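Local structure of aldehyde dehydrogenase (Bartonella henselae, 3I44) at residues H85-F90 / K137-F142; E92-I97 / S130-F135; R290-C295 / P407-L412; H294-S299 / D325-T330. The protein probably oxidises aldehydes to carboxylic acids, passing the hydride to a nicotinamide adenine dinucleotide cofactor. The protein carries 1 engineered substitution. One frame throughout, in Å; residues are numbered along the deposited sequence. Where two conformers were deposited one is given.

Contact 1: H85-F90 / K137-F142; sequences HERLGF and KAYKEF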
# COMPACT_ATOMS: atom_id res chain seq x y z
N HIS A 85 12.70 -18.45 16.24
CA HIS A 85 13.35 -19.75 16.24
C HIS A 85 12.36 -20.88 15.96
O HIS A 85 12.61 -21.67 15.08
CB HIS A 85 14.08 -20.01 17.54
CG HIS A 85 14.74 -21.35 17.60
ND1 HIS A 85 15.97 -21.60 17.03
CD2 HIS A 85 14.33 -22.51 18.16
CE1 HIS A 85 16.30 -22.86 17.24
NE2 HIS A 85 15.32 -23.43 17.93
N GLU A 86 11.24 -20.93 16.66
CA GLU A 86 10.28 -22.02 16.45
C GLU A 86 9.60 -21.94 15.07
O GLU A 86 9.39 -22.95 14.43
CB GLU A 86 9.16 -21.94 17.47
CG GLU A 86 9.48 -22.23 18.95
CD GLU A 86 8.29 -21.75 19.82
OE1 GLU A 86 8.46 -20.78 20.60
OE2 GLU A 86 7.17 -22.29 19.63
N ARG A 87 9.21 -20.74 14.65
CA ARG A 87 8.67 -20.52 13.30
C ARG A 87 9.63 -20.92 12.19
O ARG A 87 9.22 -21.55 11.22
CB ARG A 87 8.29 -19.06 13.09
CG ARG A 87 7.16 -18.55 13.96
CD ARG A 87 7.00 -17.05 13.71
NE ARG A 87 6.36 -16.38 14.82
CZ ARG A 87 6.28 -15.08 14.97
NH1 ARG A 87 6.83 -14.25 14.09
NH2 ARG A 87 5.62 -14.59 16.03
N LEU A 88 10.91 -20.55 12.30
CA LEU A 88 11.89 -21.01 11.34
C LEU A 88 11.97 -22.55 11.32
O LEU A 88 12.09 -23.15 10.26
CB LEU A 88 13.24 -20.42 11.61
CG LEU A 88 14.36 -20.77 10.64
CD1 LEU A 88 14.02 -20.23 9.27
CD2 LEU A 88 15.71 -20.18 11.17
N GLY A 89 11.89 -23.17 12.49
CA GLY A 89 11.94 -24.63 12.57
C GLY A 89 10.77 -25.27 11.83
O GLY A 89 10.93 -26.31 11.17
N PHE A 90 9.58 -24.67 11.92
CA PHE A 90 8.47 -25.17 11.11
C PHE A 90 8.71 -25.04 9.61
O PHE A 90 8.37 -25.93 8.84
CB PHE A 90 7.14 -24.50 11.47
CG PHE A 90 6.51 -25.05 12.72
CD1 PHE A 90 5.96 -26.34 12.73
CD2 PHE A 90 6.44 -24.27 13.87
CE1 PHE A 90 5.38 -26.85 13.88
CE2 PHE A 90 5.84 -24.78 15.04
CZ PHE A 90 5.30 -26.06 15.04
N LYS A 137 17.02 -17.77 4.45
CA LYS A 137 18.18 -16.89 4.47
C LYS A 137 17.81 -15.48 4.92
O LYS A 137 18.48 -14.91 5.79
CB LYS A 137 18.89 -16.85 3.11
CG LYS A 137 20.07 -15.82 3.10
CD LYS A 137 20.91 -15.89 1.84
CE LYS A 137 22.10 -14.90 1.92
NZ LYS A 137 22.51 -14.50 0.53
N ALA A 138 16.76 -14.90 4.32
CA ALA A 138 16.31 -13.56 4.69
C ALA A 138 15.94 -13.50 6.18
O ALA A 138 16.34 -12.58 6.87
CB ALA A 138 15.12 -13.07 3.81
N TYR A 139 15.22 -14.49 6.68
CA TYR A 139 14.75 -14.47 8.07
C TYR A 139 15.91 -14.42 9.05
O TYR A 139 15.82 -13.77 10.08
CB TYR A 139 13.94 -15.69 8.40
CG TYR A 139 12.97 -15.55 9.55
CD1 TYR A 139 11.98 -14.55 9.56
CD2 TYR A 139 12.95 -16.49 10.58
CE1 TYR A 139 11.05 -14.47 10.60
CE2 TYR A 139 12.00 -16.42 11.60
CZ TYR A 139 11.05 -15.43 11.60
OH TYR A 139 10.11 -15.36 12.62
N LYS A 140 16.97 -15.14 8.72
CA LYS A 140 18.17 -15.17 9.54
C LYS A 140 18.83 -13.78 9.60
O LYS A 140 19.35 -13.43 10.64
CB LYS A 140 19.12 -16.29 9.07
CG LYS A 140 18.72 -17.64 9.70
CD LYS A 140 18.90 -18.88 8.77
CE LYS A 140 20.29 -19.50 8.81
NZ LYS A 140 20.42 -20.63 7.81
N GLU A 141 18.75 -12.98 8.55
CA GLU A 141 19.22 -11.59 8.60
C GLU A 141 18.25 -10.57 9.22
O GLU A 141 18.62 -9.42 9.41
CB GLU A 141 19.60 -11.10 7.19
CG GLU A 141 20.73 -11.93 6.53
CD GLU A 141 22.00 -12.02 7.40
OE1 GLU A 141 22.81 -11.05 7.40
OE2 GLU A 141 22.18 -13.06 8.09
N PHE A 142 17.02 -10.97 9.52
CA PHE A 142 15.99 -10.01 9.92
C PHE A 142 15.89 -10.00 11.41
O PHE A 142 16.04 -11.02 12.05
CB PHE A 142 14.65 -10.44 9.33
CG PHE A 142 13.48 -9.66 9.80
CD1 PHE A 142 13.25 -8.38 9.33
CD2 PHE A 142 12.54 -10.24 10.65
CE1 PHE A 142 12.13 -7.66 9.76
CE2 PHE A 142 11.44 -9.53 11.08
CZ PHE A 142 11.24 -8.23 10.62

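Contact 2: E92-I97 / S130-F135; sequences EKILEI and SHIRNF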
# COMPACT_ATOMS: atom_id res chain seq x y z
N GLU A 92 11.62 -24.93 8.06
CA GLU A 92 12.61 -25.94 7.67
C GLU A 92 11.99 -27.31 7.53
O GLU A 92 12.31 -28.06 6.61
CB GLU A 92 13.84 -25.87 8.60
CG GLU A 92 14.60 -24.49 8.40
CD GLU A 92 16.01 -24.46 9.05
OE1 GLU A 92 16.31 -25.38 9.87
OE2 GLU A 92 16.81 -23.54 8.72
N LYS A 93 11.07 -27.64 8.42
CA LYS A 93 10.34 -28.90 8.36
C LYS A 93 9.45 -28.97 7.10
O LYS A 93 9.42 -29.98 6.39
CB LYS A 93 9.51 -29.09 9.63
CG LYS A 93 8.86 -30.50 9.77
CD LYS A 93 9.90 -31.59 9.45
CE LYS A 93 9.86 -32.78 10.36
NZ LYS A 93 11.24 -33.40 10.41
N ILE A 94 8.79 -27.86 6.79
CA ILE A 94 7.98 -27.77 5.60
C ILE A 94 8.86 -28.04 4.36
O ILE A 94 8.46 -28.78 3.49
CB ILE A 94 7.29 -26.40 5.51
CG1 ILE A 94 6.14 -26.32 6.54
CG2 ILE A 94 6.80 -26.13 4.04
CD1 ILE A 94 5.56 -24.85 6.71
N LEU A 95 10.02 -27.40 4.27
CA LEU A 95 10.93 -27.62 3.16
C LEU A 95 11.33 -29.10 3.04
O LEU A 95 11.33 -29.64 1.94
CB LEU A 95 12.19 -26.78 3.34
CG LEU A 95 13.24 -26.93 2.22
CD1 LEU A 95 12.62 -26.62 0.82
CD2 LEU A 95 14.46 -26.03 2.47
N GLU A 96 11.70 -29.71 4.16
CA GLU A 96 12.08 -31.12 4.18
C GLU A 96 10.95 -32.00 3.62
O GLU A 96 11.21 -32.85 2.79
CB GLU A 96 12.44 -31.58 5.59
CG GLU A 96 12.51 -33.07 5.70
CD GLU A 96 12.96 -33.55 7.05
OE1 GLU A 96 12.77 -32.85 8.06
OE2 GLU A 96 13.48 -34.67 7.09
N ILE A 97 9.71 -31.79 4.06
CA ILE A 97 8.60 -32.59 3.55
C ILE A 97 8.29 -32.22 2.09
O ILE A 97 7.98 -33.08 1.28
CB ILE A 97 7.35 -32.51 4.47
CG1 ILE A 97 7.67 -33.11 5.85
CG2 ILE A 97 6.18 -33.20 3.81
CD1 ILE A 97 6.91 -32.44 7.01
N SER A 130 13.16 -23.12 -3.90
CA SER A 130 14.08 -21.98 -3.96
C SER A 130 13.54 -20.76 -3.19
O SER A 130 14.28 -20.07 -2.47
CB SER A 130 14.36 -21.60 -5.41
OG SER A 130 15.12 -20.42 -5.46
N HIS A 131 12.25 -20.49 -3.31
CA HIS A 131 11.64 -19.41 -2.52
C HIS A 131 11.70 -19.71 -1.02
O HIS A 131 12.08 -18.86 -0.25
CB HIS A 131 10.19 -19.17 -2.93
CG HIS A 131 10.04 -18.61 -4.31
ND1 HIS A 131 11.00 -17.82 -4.89
CD2 HIS A 131 9.03 -18.68 -5.20
CE1 HIS A 131 10.60 -17.45 -6.09
NE2 HIS A 131 9.40 -17.96 -6.30
N ILE A 132 11.36 -20.92 -0.62
CA ILE A 132 11.44 -21.29 0.77
C ILE A 132 12.85 -21.02 1.31
O ILE A 132 12.99 -20.36 2.34
CB ILE A 132 11.06 -22.76 1.02
CG1 ILE A 132 9.56 -22.97 0.73
CG2 ILE A 132 11.36 -23.08 2.46
CD1 ILE A 132 9.09 -24.40 0.64
N ARG A 133 13.87 -21.49 0.62
CA ARG A 133 15.26 -21.29 1.06
C ARG A 133 15.64 -19.81 1.13
O ARG A 133 16.40 -19.41 2.02
CB ARG A 133 16.26 -22.02 0.14
CG ARG A 133 16.11 -23.54 0.14
CD ARG A 133 17.26 -24.27 -0.60
NE ARG A 133 17.60 -23.58 -1.83
CZ ARG A 133 17.10 -23.88 -3.01
NH1 ARG A 133 16.24 -24.89 -3.13
NH2 ARG A 133 17.44 -23.15 -4.07
N ASN A 134 15.16 -19.02 0.17
CA ASN A 134 15.47 -17.61 0.17
C ASN A 134 14.78 -16.84 1.33
O ASN A 134 15.35 -15.88 1.87
CB ASN A 134 15.20 -17.00 -1.19
CG ASN A 134 16.27 -17.38 -2.22
OD1 ASN A 134 17.46 -17.41 -1.93
ND2 ASN A 134 15.85 -17.61 -3.44
N PHE A 135 13.59 -17.29 1.73
CA PHE A 135 12.93 -16.75 2.93
C PHE A 135 13.73 -17.13 4.20
O PHE A 135 13.93 -16.32 5.07
CB PHE A 135 11.49 -17.27 3.06
CG PHE A 135 10.53 -16.60 2.10
CD1 PHE A 135 10.37 -15.23 2.09
CD2 PHE A 135 9.83 -17.34 1.19
CE1 PHE A 135 9.49 -14.63 1.23
CE2 PHE A 135 8.96 -16.73 0.30
CZ PHE A 135 8.79 -15.38 0.32

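Contact 3: R290-C295 / P407-L412; sequences RGVRHC and PVLSLL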
# COMPACT_ATOMS: atom_id res chain seq x y z
N ARG A 290 17.16 -16.65 -27.13
CA ARG A 290 16.82 -16.61 -25.71
C ARG A 290 15.43 -15.93 -25.52
O ARG A 290 14.56 -16.44 -24.81
CB ARG A 290 17.94 -15.84 -24.98
CG ARG A 290 17.78 -15.72 -23.50
CD ARG A 290 19.04 -15.19 -22.78
NE ARG A 290 19.41 -13.81 -23.13
CZ ARG A 290 20.52 -13.45 -23.80
NH1 ARG A 290 21.41 -14.36 -24.24
NH2 ARG A 290 20.74 -12.18 -24.06
N GLY A 291 15.25 -14.81 -26.22
CA GLY A 291 14.02 -14.05 -26.17
C GLY A 291 12.79 -14.79 -26.65
O GLY A 291 11.70 -14.72 -26.03
N VAL A 292 12.94 -15.49 -27.77
CA VAL A 292 11.81 -16.21 -28.36
C VAL A 292 11.45 -17.38 -27.47
O VAL A 292 10.30 -17.56 -27.04
CB VAL A 292 12.09 -16.61 -29.85
CG1 VAL A 292 10.91 -17.39 -30.41
CG2 VAL A 292 12.36 -15.36 -30.71
N ARG A 293 12.47 -18.14 -27.09
CA ARG A 293 12.27 -19.23 -26.16
C ARG A 293 11.59 -18.81 -24.86
O ARG A 293 10.73 -19.55 -24.32
CB ARG A 293 13.61 -19.91 -25.81
CG ARG A 293 14.16 -20.78 -26.92
CD ARG A 293 15.53 -21.38 -26.55
NE ARG A 293 15.96 -22.32 -27.58
CZ ARG A 293 17.05 -22.21 -28.36
NH1 ARG A 293 17.91 -21.19 -28.25
NH2 ARG A 293 17.27 -23.16 -29.26
N HIS A 294 11.98 -17.65 -24.33
CA HIS A 294 11.42 -17.17 -23.05
C HIS A 294 9.90 -16.88 -23.24
O HIS A 294 9.07 -17.20 -22.38
CB HIS A 294 12.17 -15.90 -22.56
CG HIS A 294 11.86 -15.51 -21.14
ND1 HIS A 294 12.54 -14.51 -20.48
CD2 HIS A 294 10.95 -16.00 -20.27
CE1 HIS A 294 12.07 -14.42 -19.24
NE2 HIS A 294 11.09 -15.30 -19.10
N CYS A 295 9.54 -16.29 -24.39
CA CYS A 295 8.14 -16.02 -24.71
C CYS A 295 7.24 -17.27 -24.69
O CYS A 295 6.11 -17.22 -24.21
CB CYS A 295 8.01 -15.31 -26.07
SG CYS A 295 6.34 -14.60 -26.36
N PRO A 407 1.42 -18.87 -26.30
CA PRO A 407 2.72 -18.79 -26.95
C PRO A 407 2.69 -17.93 -28.18
O PRO A 407 2.80 -18.44 -29.30
CB PRO A 407 3.01 -20.25 -27.28
CG PRO A 407 1.65 -20.81 -27.56
CD PRO A 407 0.81 -20.21 -26.48
N VAL A 408 2.56 -16.62 -27.95
CA VAL A 408 2.34 -15.67 -28.99
C VAL A 408 3.27 -14.45 -28.84
O VAL A 408 3.17 -13.68 -27.90
CB VAL A 408 0.86 -15.23 -29.00
CG1 VAL A 408 0.61 -14.16 -30.08
CG2 VAL A 408 -0.03 -16.47 -29.20
N LEU A 409 4.18 -14.29 -29.78
CA LEU A 409 5.16 -13.22 -29.74
C LEU A 409 4.81 -12.14 -30.75
O LEU A 409 4.42 -12.47 -31.87
CB LEU A 409 6.53 -13.81 -30.07
CG LEU A 409 7.70 -12.85 -30.18
CD1 LEU A 409 7.98 -12.22 -28.83
CD2 LEU A 409 8.95 -13.59 -30.67
N SER A 410 4.98 -10.87 -30.35
CA SER A 410 4.84 -9.74 -31.25
C SER A 410 6.18 -9.02 -31.50
O SER A 410 6.81 -8.58 -30.54
CB SER A 410 3.82 -8.75 -30.66
OG SER A 410 2.53 -9.34 -30.54
N LEU A 411 6.61 -8.92 -32.77
CA LEU A 411 7.84 -8.19 -33.15
C LEU A 411 7.51 -6.90 -33.85
O LEU A 411 6.56 -6.85 -34.66
CB LEU A 411 8.71 -9.00 -34.14
CG LEU A 411 9.69 -10.04 -33.64
CD1 LEU A 411 8.92 -11.03 -32.81
CD2 LEU A 411 10.41 -10.73 -34.81
N LEU A 412 8.32 -5.90 -33.58
CA LEU A 412 8.30 -4.65 -34.33
C LEU A 412 9.68 -3.99 -34.21
O LEU A 412 10.43 -4.27 -33.29
CB LEU A 412 7.22 -3.73 -33.80
CG LEU A 412 7.13 -3.49 -32.30
CD1 LEU A 412 6.49 -2.15 -32.09
CD2 LEU A 412 6.32 -4.62 -31.54

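Contact 4: H294-S299 / D325-T330; sequences HCFYNS and DIAEKT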
# COMPACT_ATOMS: atom_id res chain seq x y z
N HIS A 294 11.98 -17.65 -24.33
CA HIS A 294 11.42 -17.17 -23.05
C HIS A 294 9.90 -16.88 -23.24
O HIS A 294 9.07 -17.20 -22.38
CB HIS A 294 12.17 -15.90 -22.56
CG HIS A 294 11.86 -15.51 -21.14
ND1 HIS A 294 12.54 -14.51 -20.48
CD2 HIS A 294 10.95 -16.00 -20.27
CE1 HIS A 294 12.07 -14.42 -19.24
NE2 HIS A 294 11.09 -15.30 -19.10
N CYS A 295 9.54 -16.29 -24.39
CA CYS A 295 8.14 -16.02 -24.71
C CYS A 295 7.24 -17.27 -24.69
O CYS A 295 6.11 -17.22 -24.21
CB CYS A 295 8.01 -15.31 -26.07
SG CYS A 295 6.34 -14.60 -26.36
N PHE A 296 7.74 -18.40 -25.19
CA PHE A 296 6.92 -19.60 -25.28
C PHE A 296 6.96 -20.48 -24.04
O PHE A 296 6.14 -21.40 -23.89
CB PHE A 296 7.32 -20.45 -26.50
CG PHE A 296 7.21 -19.71 -27.85
CD1 PHE A 296 6.23 -18.72 -28.06
CD2 PHE A 296 8.09 -20.00 -28.88
CE1 PHE A 296 6.15 -18.04 -29.30
CE2 PHE A 296 8.00 -19.35 -30.14
CZ PHE A 296 7.05 -18.35 -30.33
N TYR A 297 7.92 -20.22 -23.15
CA TYR A 297 8.08 -21.03 -21.95
C TYR A 297 6.79 -21.00 -21.13
O TYR A 297 6.12 -19.96 -21.01
CB TYR A 297 9.26 -20.49 -21.12
CG TYR A 297 9.71 -21.38 -19.99
CD1 TYR A 297 10.24 -22.62 -20.24
CD2 TYR A 297 9.62 -20.95 -18.68
CE1 TYR A 297 10.66 -23.46 -19.17
CE2 TYR A 297 10.03 -21.74 -17.64
CZ TYR A 297 10.57 -22.98 -17.87
OH TYR A 297 10.99 -23.74 -16.79
N ASN A 298 6.46 -22.14 -20.56
CA ASN A 298 5.16 -22.32 -19.86
C ASN A 298 3.98 -21.93 -20.77
O ASN A 298 2.93 -21.47 -20.30
CB ASN A 298 5.13 -21.49 -18.57
CG ASN A 298 4.19 -22.06 -17.52
OD1 ASN A 298 4.07 -23.29 -17.36
ND2 ASN A 298 3.56 -21.17 -16.77
N SER A 299 4.17 -22.13 -22.07
CA SER A 299 3.20 -21.80 -23.11
C SER A 299 2.75 -20.35 -23.03
O SER A 299 1.61 -20.01 -23.38
CB SER A 299 2.02 -22.76 -23.06
OG SER A 299 2.48 -24.12 -23.03
N ASP A 325 12.23 -19.66 -37.15
CA ASP A 325 12.95 -20.93 -36.93
C ASP A 325 12.67 -21.54 -35.56
O ASP A 325 12.35 -22.74 -35.44
CB ASP A 325 14.48 -20.71 -37.08
CG ASP A 325 15.27 -22.03 -37.11
OD1 ASP A 325 15.09 -22.83 -38.05
OD2 ASP A 325 16.10 -22.26 -36.19
N ILE A 326 12.80 -20.72 -34.52
CA ILE A 326 12.60 -21.23 -33.17
C ILE A 326 11.15 -21.69 -32.99
O ILE A 326 10.90 -22.79 -32.49
CB ILE A 326 13.00 -20.19 -32.09
CG1 ILE A 326 14.50 -19.87 -32.17
CG2 ILE A 326 12.69 -20.73 -30.74
CD1 ILE A 326 15.42 -21.05 -31.85
N ALA A 327 10.18 -20.87 -33.43
CA ALA A 327 8.77 -21.28 -33.38
C ALA A 327 8.54 -22.63 -34.07
O ALA A 327 7.93 -23.54 -33.51
CB ALA A 327 7.87 -20.22 -34.02
N GLU A 328 9.03 -22.76 -35.30
CA GLU A 328 8.80 -24.01 -36.06
C GLU A 328 9.46 -25.19 -35.37
O GLU A 328 8.94 -26.30 -35.44
CB GLU A 328 9.27 -23.86 -37.51
CG GLU A 328 8.32 -22.92 -38.27
CD GLU A 328 8.80 -22.51 -39.64
OE1 GLU A 328 9.97 -22.79 -40.00
OE2 GLU A 328 7.97 -21.88 -40.35
N LYS A 329 10.56 -24.95 -34.67
CA LYS A 329 11.22 -26.01 -33.91
C LYS A 329 10.66 -26.21 -32.48
O LYS A 329 11.15 -27.06 -31.75
CB LYS A 329 12.72 -25.70 -33.82
CG LYS A 329 13.43 -25.82 -35.16
CD LYS A 329 14.90 -25.47 -35.03
CE LYS A 329 15.65 -25.80 -36.33
NZ LYS A 329 16.99 -25.12 -36.35
N THR A 330 9.70 -25.39 -32.06
CA THR A 330 9.14 -25.53 -30.72
C THR A 330 8.03 -26.57 -30.82
O THR A 330 7.02 -26.33 -31.50
CB THR A 330 8.57 -24.18 -30.21
OG1 THR A 330 9.65 -23.25 -30.03
CG2 THR A 330 7.79 -24.34 -28.89

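Contact 1: H85-F90 / K137-F142
Leu88 and Tyr139 mark the closest backbone approach of two helices that run almost exactly antiparallel, their CA atoms 7.9 Å apart. The segment axes stand 11.3 Å from each other with an angle of 173° between them, a wide spacing that leaves the side chains to span the gap. Segment 85-90 is helical throughout, whereas segment 137-142 takes in the last turn of its helix and the start of the loop beyond.

Tyr139 does most of the reaching. With its CG anti to the backbone N (chi1 -157°), the ring extends toward the facing helix. Leu88 slides past it in the opposite direction, its CB 4.1 Å from Tyr139 CD2 and its CD1 equally near that ring carbon. The other leucine methyl, CD2, lies 4.2 Å from Lys140 CD; the lysine chain, bent at chi2 and chi3, lies at the exposed border of the helix pair.

Farther along the ring, the phenol oxygen comes up to the extended Arg87 chain: Tyr139 OH is 3.7 Å from Arg87 CD and 3.8 Å from Arg87 NH1. Neither approach is a bond. The two groups converge instead on Leu187 O, which accepts a hydrogen bond from Arg87 NH1 and a weak one from Tyr139 OH, while Arg87 NE is held by Thr82 OG1. The guanidinium and ring planes stand 37° apart, both polar ends directed at the same carbonyl.

This is an antiparallel helix pair, formed by helices 84-100 and 117-141 in the N-terminal half of the aldehyde dehydrogenase fold, probably part of its cofactor-binding domain.

Contact 2: E92-I97 / S130-F135
Leu95 packs on Ile132 where helices 84-100 and 117-141 form an antiparallel helix pair within the aldehyde dehydrogenase fold. The segment axes pass at 10.3 Å with a crossing angle of -159°, and the CA atoms of these two residues are 6.8 Å apart.

The tight part is aliphatic. Leu95 CB sits 3.9 Å from Ile132 CG2, and the leucine's CD1 reaches 4.1 Å from that same methyl, so the two side chains overlap while running in opposite directions. Ile132 presents CG2 to Leu95 because this branch is anti to its backbone N, whereas CG1 lies beside the N and carries CD1 deeper, to 4.4 Å from Ile94 CG2. On the buried side Ile94 also touches Leu211 of helix 202-213 and Ala214 in the loop after it.

The opposite flank is looser and faces solvent. Here the exposed Arg133, modelled in two conformers, contributes its aliphatic stem, and the course of its guanidinium is less certain. On the outer surface of helix 84-100, turned from the partner helix, Lys93 NZ makes a salt bridge to Glu96 OE1 from above the carboxylate plane. Back at the solvent-facing border between the two helices, the packing finishes with the other leucine methyl, Leu95 CD2, resting 3.8 Å from Arg133 CG.

Contact 3: R290-C295 / P407-L412
Cys295, Val292 and Leu409 form a buried helix-on-sheet contact: helix 287-296 lies against strand 408-414, an inner strand of the seven-stranded mixed sheet that probably belongs to the catalytic domain. The segment axes come within 8.8 Å at an angle of 141°, so the helix runs back across the strand, and Cys295 and Leu409 have the closest CA atoms, at 6.5 Å.

Leu409 projects toward the helix and divides its two methyls between two helical residues one turn apart. CD1 goes to Cys295, 3.8 Å from its SG, while CD2 goes to Val292, 3.8 Å from CG2; the valine and leucine side chains meet at about a right angle. The sulfur points at the strand because SG is anti to the backbone N (chi1 -167°), which also brings it over Leu409 CB. Met309 of strand 308-312 touches both Val292 and Leu409, and Ala323 and Ile326 of helix 316-329 close over the valine from another direction.

Leu409 spends its backbone hydrogen bonds within the sheet, on Thr388 and Phe390. Against the helix, the polar approach is Cys295 SG to Val408 O, 3.6 Å, which does not qualify as a hydrogen bond. Cohesion here therefore comes from dispersion and from burying methyls and a thiol, with the cysteine behaving as an apolar filler.

Contact 4: H294-S299 / D325-T330
The C-terminal turn of helix 287-296 carries Phe296, whose ring packs on Ala327 of helix 316-329 and on Thr330, which follows it; both helices cover the seven-stranded sheet of the probable catalytic domain. Phe296 is the last residue with helical geometry, since Tyr297 already departs from it, and the CA of Phe296 is 8.3 Å from that of Thr330.

The ring bridges this distance. Its CD2 and CE2 atoms do the touching: CE2 lies 3.8 Å from Ala327 CA and 4.0 Å from Ala327 CB, and CD2 lies 3.8 Å from Thr330 OG1. Both neighbours approach the ring obliquely. Placing CG beside the backbone N (chi1 -58°) swings the phenyl out toward the other helix, and Pro407 also packs against it.

Thr330 is tied back to the preceding helix. Its OG1, set beside the backbone N, donates to Ile326 O over 2.8 Å, meeting that oxygen from 48° out of the carbonyl plane, a side-chain bond to a carbonyl in the last turns of the helix. One residue earlier, Lys329 NZ reaches back to Asp325 and binds OD2 on its syn lone pair at 3.0 Å, a salt bridge on the side turned from Phe296.

As in related aldehyde dehydrogenases, the chain beyond this turn probably leads to the nucleophilic cysteine. In this loop Asn298 ND2 hydrogen-bonds to Gln301 O and Asn172 O. The hydroxyl that faces the ring is already committed to Ile326, which lets threonine meet phenylalanine without a lost polar partner and leaves the interface held by van der Waals contact.

The contacts fall into two clusters, well separated in space. Contacts 1 and 2, with centres 10 Å apart, are successive levels of the same antiparallel pair, helices 84-100 and 117-141; along the chain contact 2 falls between the two segments of contact 1. Contacts 3 and 4 come later in sequence, share helix 287-296 and lie 7 Å apart between centres, meeting where Pro407 touches Phe296 and Ser299, and Val292 touches Ile326. From contact 1 the centres of contacts 3 and 4 are about 39 and 40 Å away, across the chain's centre. The first cluster probably lies in the cofactor-binding domain and the second in the catalytic domain.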